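Local coordinates for protein pyruvate kinase 1 (Trypanosoma brucei brucei, PDB 4KCT) that transfers phosphate from phosphoenolpyruvate to ADP, yielding pyruvate and ATP, and also has an intrinsic oxaloacetate decarboxylase activity, at residues A[48-53]-A[327-332]; A[261-266]-A[314-319]. All blocks are in the same frame, centred on the assembly; numbering follows the deposited sequence.

Interaction 1 (A[48-53]-A[327-332]); sequences VARMNF and CVMLSG. With K (potassium ion), chain D.
The guanidinium of Arg50 is a flat plate held between two side chains. Over one face lies the methyl CE of Met329, 3.4 Å above the plane and displaced toward the rim; on the opposite face, also toward the rim, sits CB of Asn52 from its own strand. At the edge and in plane is water 2, 3.1 Å from Arg50 NH2, while Ser331 OG approaches NH1 obliquely at 3.7 Å.

Met329 reaches the plate from strand 327-330. Its closest touch is CE against Arg50 NE at 3.5 Å, and SD rests on the methylene CD of the arginine. The two side chains cross at about a right angle. On strand 46-52, Arg50 CG lies anti to its backbone nitrogen (chi1 174°), and the chain then runs extended to NE, where it meets the thioether, whose chain turns at chi3 (111°), carrying CE over the guanidinium face.

These strands are the second and eighth of the closed parallel TIM barrel, with strand 23-27 between them. That intervening strand explains why the backbones stay apart, Arg50 CA lying 8.4 Å from Ser331 CA. Thr27, just at its end, accepts a hydrogen bond from Arg50 NH1, and Asp84 makes a salt bridge with Arg50 NE.

Beyond the arginine, OD1 of Asn52 binds the potassium ion at 2.7 Å, in a site shared with Ser54, Asp84, Thr85 and waters 1 and 2. Met329 itself touches the bound pyruvate. Arg50 therefore has its rotation fixed by polar partners and a carbon packed against each face, toward the rim. Asp84 puts one carboxylate oxygen on the potassium ion and the other on Arg50 NE, which would offset two nearby positive charges and probably contributes to settling where the guanidinium lies.

Interaction 2 (A[261-266]-A[314-319]); sequences VARGDL and VSDVAN. With MG (magnesium ion), chain C; PYR (pyruvic acid), chain E.
Arg263 and Asp316 meet end-on in a buried salt bridge with two parallel hydrogen bonds. Arg263 NH1 donates to Asp316 OD1 at 2.8 Å and Arg263 NH2 to Asp316 OD2 at 2.7 Å, both nearly straight. Each oxygen uses its syn lone pair, and the guanidinium and carboxylate planes lie only 7° apart, so the two groups form one nearly flat pair. The side chains come from opposite directions: Asp316 projects from helix 311-323, its CG anti to the backbone N (chi1 -171°), while the arginine chain bends at chi3 (-50°) before presenting its end.

Further hydrogen bonds fill out the arginine. NE donates to the carbonyl of Ala296, NH2 also to that of Thr297, and NH1 also to Gln279. Asp316 OD1 has a second partner in Ser315 of the second subunit, which places the pair at a subunit interface of the tetramer.

The two residues after Arg263 bind the ligand through their backbone N-H groups, at the start of helix 263-269. Gly264 N donates to pyruvate O at 2.8 Å and Asp265 N to OXT at 2.7 Å. The carboxylate thus sits at the N-terminal end of a helix, where the helix dipole would favour a negative charge.

Metal bonds complete the site. Asp265 OD1 binds the magnesium ion at 2.0 Å, pyruvate chelates it through OXT and O3, waters 3 and 4 also bind it, and Glu241 supplies the remaining ligand.

The Arg263 side chain is thus fixed by the salt bridge and three further acceptors, while Gly264 and Asp265, next to it in the chain, hold pyruvate and magnesium. An interface contact therefore lies close to the pyruvate pocket, which is consistent with coupling between them but does not prove it.

From the N terminus, the chain lays down strand 46-52 as the second of the barrel, then runs through strands three to five to strand 258-262, the sixth, whose end passes into helix 263-269. Interaction 2 closes a loop of 47 residues, spanning strand seven, when helix 311-323 returns to that end. The chain goes straight on into strand 327-330, the eighth, and there interaction 1 closes its much longer loop of 273 residues, which encloses the shorter one completely. Their centres lie 13 Å apart and they do not touch. Interaction 1 spans the barrel's closure; interaction 2 ties its sixth strand end to an outer helix.

Interaction 1 (A[48-53]-A[327-332])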
# COMPACT_ATOMS: atom_id res chain seq x y z
N VAL A 48 -18.66 18.98 -27.94
CA VAL A 48 -20.09 18.56 -28.06
C VAL A 48 -20.95 19.80 -27.91
O VAL A 48 -20.68 20.63 -27.04
CB VAL A 48 -20.51 17.58 -26.95
CG1 VAL A 48 -22.03 17.32 -27.01
CG2 VAL A 48 -19.69 16.27 -27.03
N ALA A 49 -21.91 19.96 -28.82
CA ALA A 49 -22.86 21.05 -28.76
C ALA A 49 -24.16 20.60 -28.10
O ALA A 49 -24.77 19.60 -28.51
CB ALA A 49 -23.14 21.59 -30.17
N ARG A 50 -24.51 21.25 -27.00
CA ARG A 50 -25.72 20.90 -26.25
C ARG A 50 -26.88 21.83 -26.66
O ARG A 50 -26.72 23.05 -26.73
CB ARG A 50 -25.46 21.02 -24.77
CG ARG A 50 -26.70 20.81 -23.88
CD ARG A 50 -26.35 21.10 -22.41
NE ARG A 50 -27.49 21.00 -21.49
CZ ARG A 50 -28.04 22.04 -20.89
NH1 ARG A 50 -27.58 23.29 -21.12
NH2 ARG A 50 -29.07 21.86 -20.08
N MET A 51 -27.98 21.22 -27.07
CA MET A 51 -29.23 21.93 -27.29
C MET A 51 -30.12 21.73 -26.07
O MET A 51 -30.49 20.59 -25.74
CB MET A 51 -29.94 21.40 -28.54
CG MET A 51 -29.06 21.36 -29.80
SD MET A 51 -29.94 20.66 -31.20
CE MET A 51 -30.20 18.95 -30.67
N ASN A 52 -30.49 22.82 -25.42
CA ASN A 52 -31.34 22.77 -24.26
C ASN A 52 -32.78 22.90 -24.67
O ASN A 52 -33.25 24.01 -24.96
CB ASN A 52 -30.99 23.90 -23.29
CG ASN A 52 -31.78 23.80 -21.99
OD1 ASN A 52 -32.59 22.88 -21.79
ND2 ASN A 52 -31.57 24.76 -21.11
N PHE A 53 -33.47 21.76 -24.76
CA PHE A 53 -34.86 21.76 -25.22
C PHE A 53 -35.84 22.19 -24.15
O PHE A 53 -37.04 22.19 -24.38
CB PHE A 53 -35.26 20.37 -25.77
CG PHE A 53 -34.95 20.17 -27.21
CD1 PHE A 53 -33.65 20.36 -27.69
CD2 PHE A 53 -35.95 19.80 -28.12
CE1 PHE A 53 -33.36 20.16 -29.02
CE2 PHE A 53 -35.65 19.59 -29.45
CZ PHE A 53 -34.37 19.81 -29.91
N CYS A 327 -15.76 14.99 -18.90
CA CYS A 327 -16.19 16.23 -19.51
C CYS A 327 -16.56 17.24 -18.45
O CYS A 327 -17.11 16.88 -17.40
CB CYS A 327 -17.46 16.02 -20.36
SG CYS A 327 -17.28 14.80 -21.65
N VAL A 328 -16.45 18.50 -18.84
CA VAL A 328 -17.04 19.58 -18.12
C VAL A 328 -17.93 20.38 -19.07
O VAL A 328 -17.80 20.28 -20.29
CB VAL A 328 -15.94 20.51 -17.52
CG1 VAL A 328 -15.28 19.82 -16.32
CG2 VAL A 328 -14.86 20.81 -18.56
N MET A 329 -18.90 21.07 -18.52
CA MET A 329 -19.95 21.60 -19.35
C MET A 329 -20.16 23.08 -19.09
O MET A 329 -19.88 23.58 -17.97
CB MET A 329 -21.25 20.85 -19.12
CG MET A 329 -22.38 21.31 -20.02
SD MET A 329 -23.74 20.15 -19.92
CE MET A 329 -24.96 21.18 -19.06
N LEU A 330 -20.56 23.79 -20.13
CA LEU A 330 -20.94 25.20 -20.04
C LEU A 330 -22.40 25.37 -20.46
O LEU A 330 -22.88 24.69 -21.40
CB LEU A 330 -19.99 26.06 -20.92
CG LEU A 330 -18.51 25.98 -20.52
CD1 LEU A 330 -17.63 26.52 -21.65
CD2 LEU A 330 -18.24 26.76 -19.23
N SER A 331 -23.12 26.22 -19.74
CA SER A 331 -24.53 26.45 -20.03
C SER A 331 -24.75 27.88 -20.48
O SER A 331 -24.36 28.23 -21.61
CB SER A 331 -25.39 26.08 -18.82
OG SER A 331 -25.26 24.68 -18.59
N GLY A 332 -25.23 28.73 -19.58
CA GLY A 332 -25.45 30.15 -19.94
C GLY A 332 -24.16 30.87 -20.37
O GLY A 332 -24.19 31.78 -21.21
K K D . -33.12 20.75 -20.15
O HOH W 1 -34.44 20.32 -17.94
O HOH W 2 -31.46 21.91 -18.08

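Interaction 2 (A[261-266]-A[314-319])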
# COMPACT_ATOMS: atom_id res chain seq x y z
N VAL A 261 -23.67 14.84 -13.88
CA VAL A 261 -23.93 15.37 -12.57
C VAL A 261 -24.55 16.75 -12.72
O VAL A 261 -23.86 17.71 -13.06
CB VAL A 261 -22.62 15.45 -11.72
CG1 VAL A 261 -22.92 15.98 -10.31
CG2 VAL A 261 -21.95 14.07 -11.65
N ALA A 262 -25.88 16.81 -12.65
CA ALA A 262 -26.61 18.00 -13.06
C ALA A 262 -26.79 18.92 -11.84
O ALA A 262 -27.77 18.82 -11.12
CB ALA A 262 -27.96 17.62 -13.65
N ARG A 263 -25.73 19.65 -11.51
CA ARG A 263 -25.59 20.25 -10.19
C ARG A 263 -26.60 21.35 -9.87
O ARG A 263 -26.81 21.67 -8.71
CB ARG A 263 -24.17 20.78 -9.99
CG ARG A 263 -23.15 19.65 -9.97
CD ARG A 263 -21.79 20.19 -9.62
NE ARG A 263 -21.42 21.36 -10.43
CZ ARG A 263 -20.27 22.00 -10.29
NH1 ARG A 263 -19.38 21.57 -9.41
NH2 ARG A 263 -20.06 23.15 -10.93
N GLY A 264 -27.21 21.93 -10.91
CA GLY A 264 -28.18 23.01 -10.73
C GLY A 264 -29.40 22.51 -9.98
O GLY A 264 -29.63 22.87 -8.81
N ASP A 265 -30.11 21.57 -10.60
CA ASP A 265 -31.26 20.96 -9.96
C ASP A 265 -30.86 20.16 -8.70
O ASP A 265 -31.57 20.15 -7.68
CB ASP A 265 -32.02 20.08 -10.97
CG ASP A 265 -32.94 20.92 -11.88
OD1 ASP A 265 -32.84 20.83 -13.14
OD2 ASP A 265 -33.66 21.78 -11.33
N LEU A 266 -29.73 19.48 -8.78
CA LEU A 266 -29.32 18.65 -7.66
C LEU A 266 -29.18 19.48 -6.39
O LEU A 266 -29.55 19.02 -5.30
CB LEU A 266 -28.00 17.90 -7.98
CG LEU A 266 -27.55 16.84 -7.00
CD1 LEU A 266 -28.64 15.79 -6.82
CD2 LEU A 266 -26.26 16.18 -7.50
N VAL A 314 -12.25 28.74 -11.19
CA VAL A 314 -11.09 28.03 -11.67
C VAL A 314 -10.91 26.74 -10.91
O VAL A 314 -10.68 25.67 -11.51
CB VAL A 314 -9.82 28.88 -11.58
CG1 VAL A 314 -8.60 28.00 -11.84
CG2 VAL A 314 -9.89 30.01 -12.59
N SER A 315 -11.05 26.80 -9.59
CA SER A 315 -10.82 25.61 -8.81
C SER A 315 -11.91 24.53 -9.02
O SER A 315 -11.61 23.34 -9.06
CB SER A 315 -10.63 25.97 -7.34
OG SER A 315 -11.66 25.47 -6.55
N ASP A 316 -13.14 24.96 -9.24
CA ASP A 316 -14.23 24.04 -9.56
C ASP A 316 -13.91 23.22 -10.82
O ASP A 316 -14.10 21.99 -10.85
CB ASP A 316 -15.52 24.85 -9.78
CG ASP A 316 -16.77 23.97 -9.91
OD1 ASP A 316 -16.92 22.98 -9.15
OD2 ASP A 316 -17.59 24.25 -10.79
N VAL A 317 -13.51 23.90 -11.89
CA VAL A 317 -13.15 23.16 -13.11
C VAL A 317 -11.97 22.19 -12.86
O VAL A 317 -12.04 21.00 -13.24
CB VAL A 317 -12.85 24.12 -14.29
CG1 VAL A 317 -12.37 23.35 -15.51
CG2 VAL A 317 -14.12 24.94 -14.64
N ALA A 318 -10.92 22.67 -12.21
CA ALA A 318 -9.73 21.84 -11.99
C ALA A 318 -10.12 20.64 -11.14
O ALA A 318 -9.71 19.52 -11.41
CB ALA A 318 -8.62 22.66 -11.29
N ASN A 319 -10.93 20.87 -10.12
CA ASN A 319 -11.32 19.76 -9.25
C ASN A 319 -12.26 18.74 -9.86
O ASN A 319 -12.16 17.54 -9.54
CB ASN A 319 -11.85 20.29 -7.91
CG ASN A 319 -10.73 20.68 -6.97
OD1 ASN A 319 -9.81 19.88 -6.74
ND2 ASN A 319 -10.67 21.96 -6.60
MG MG C . -31.47 20.28 -14.45
C PYR E . -28.87 21.15 -14.05
O PYR E . -27.73 21.46 -13.61
OXT PYR E . -29.85 21.03 -13.25
CA PYR E . -29.05 20.79 -15.49
O3 PYR E . -30.18 20.52 -15.94
CB PYR E . -27.83 20.65 -16.37
O HOH W 3 -33.22 19.28 -15.58
O HOH W 4 -32.18 22.11 -15.28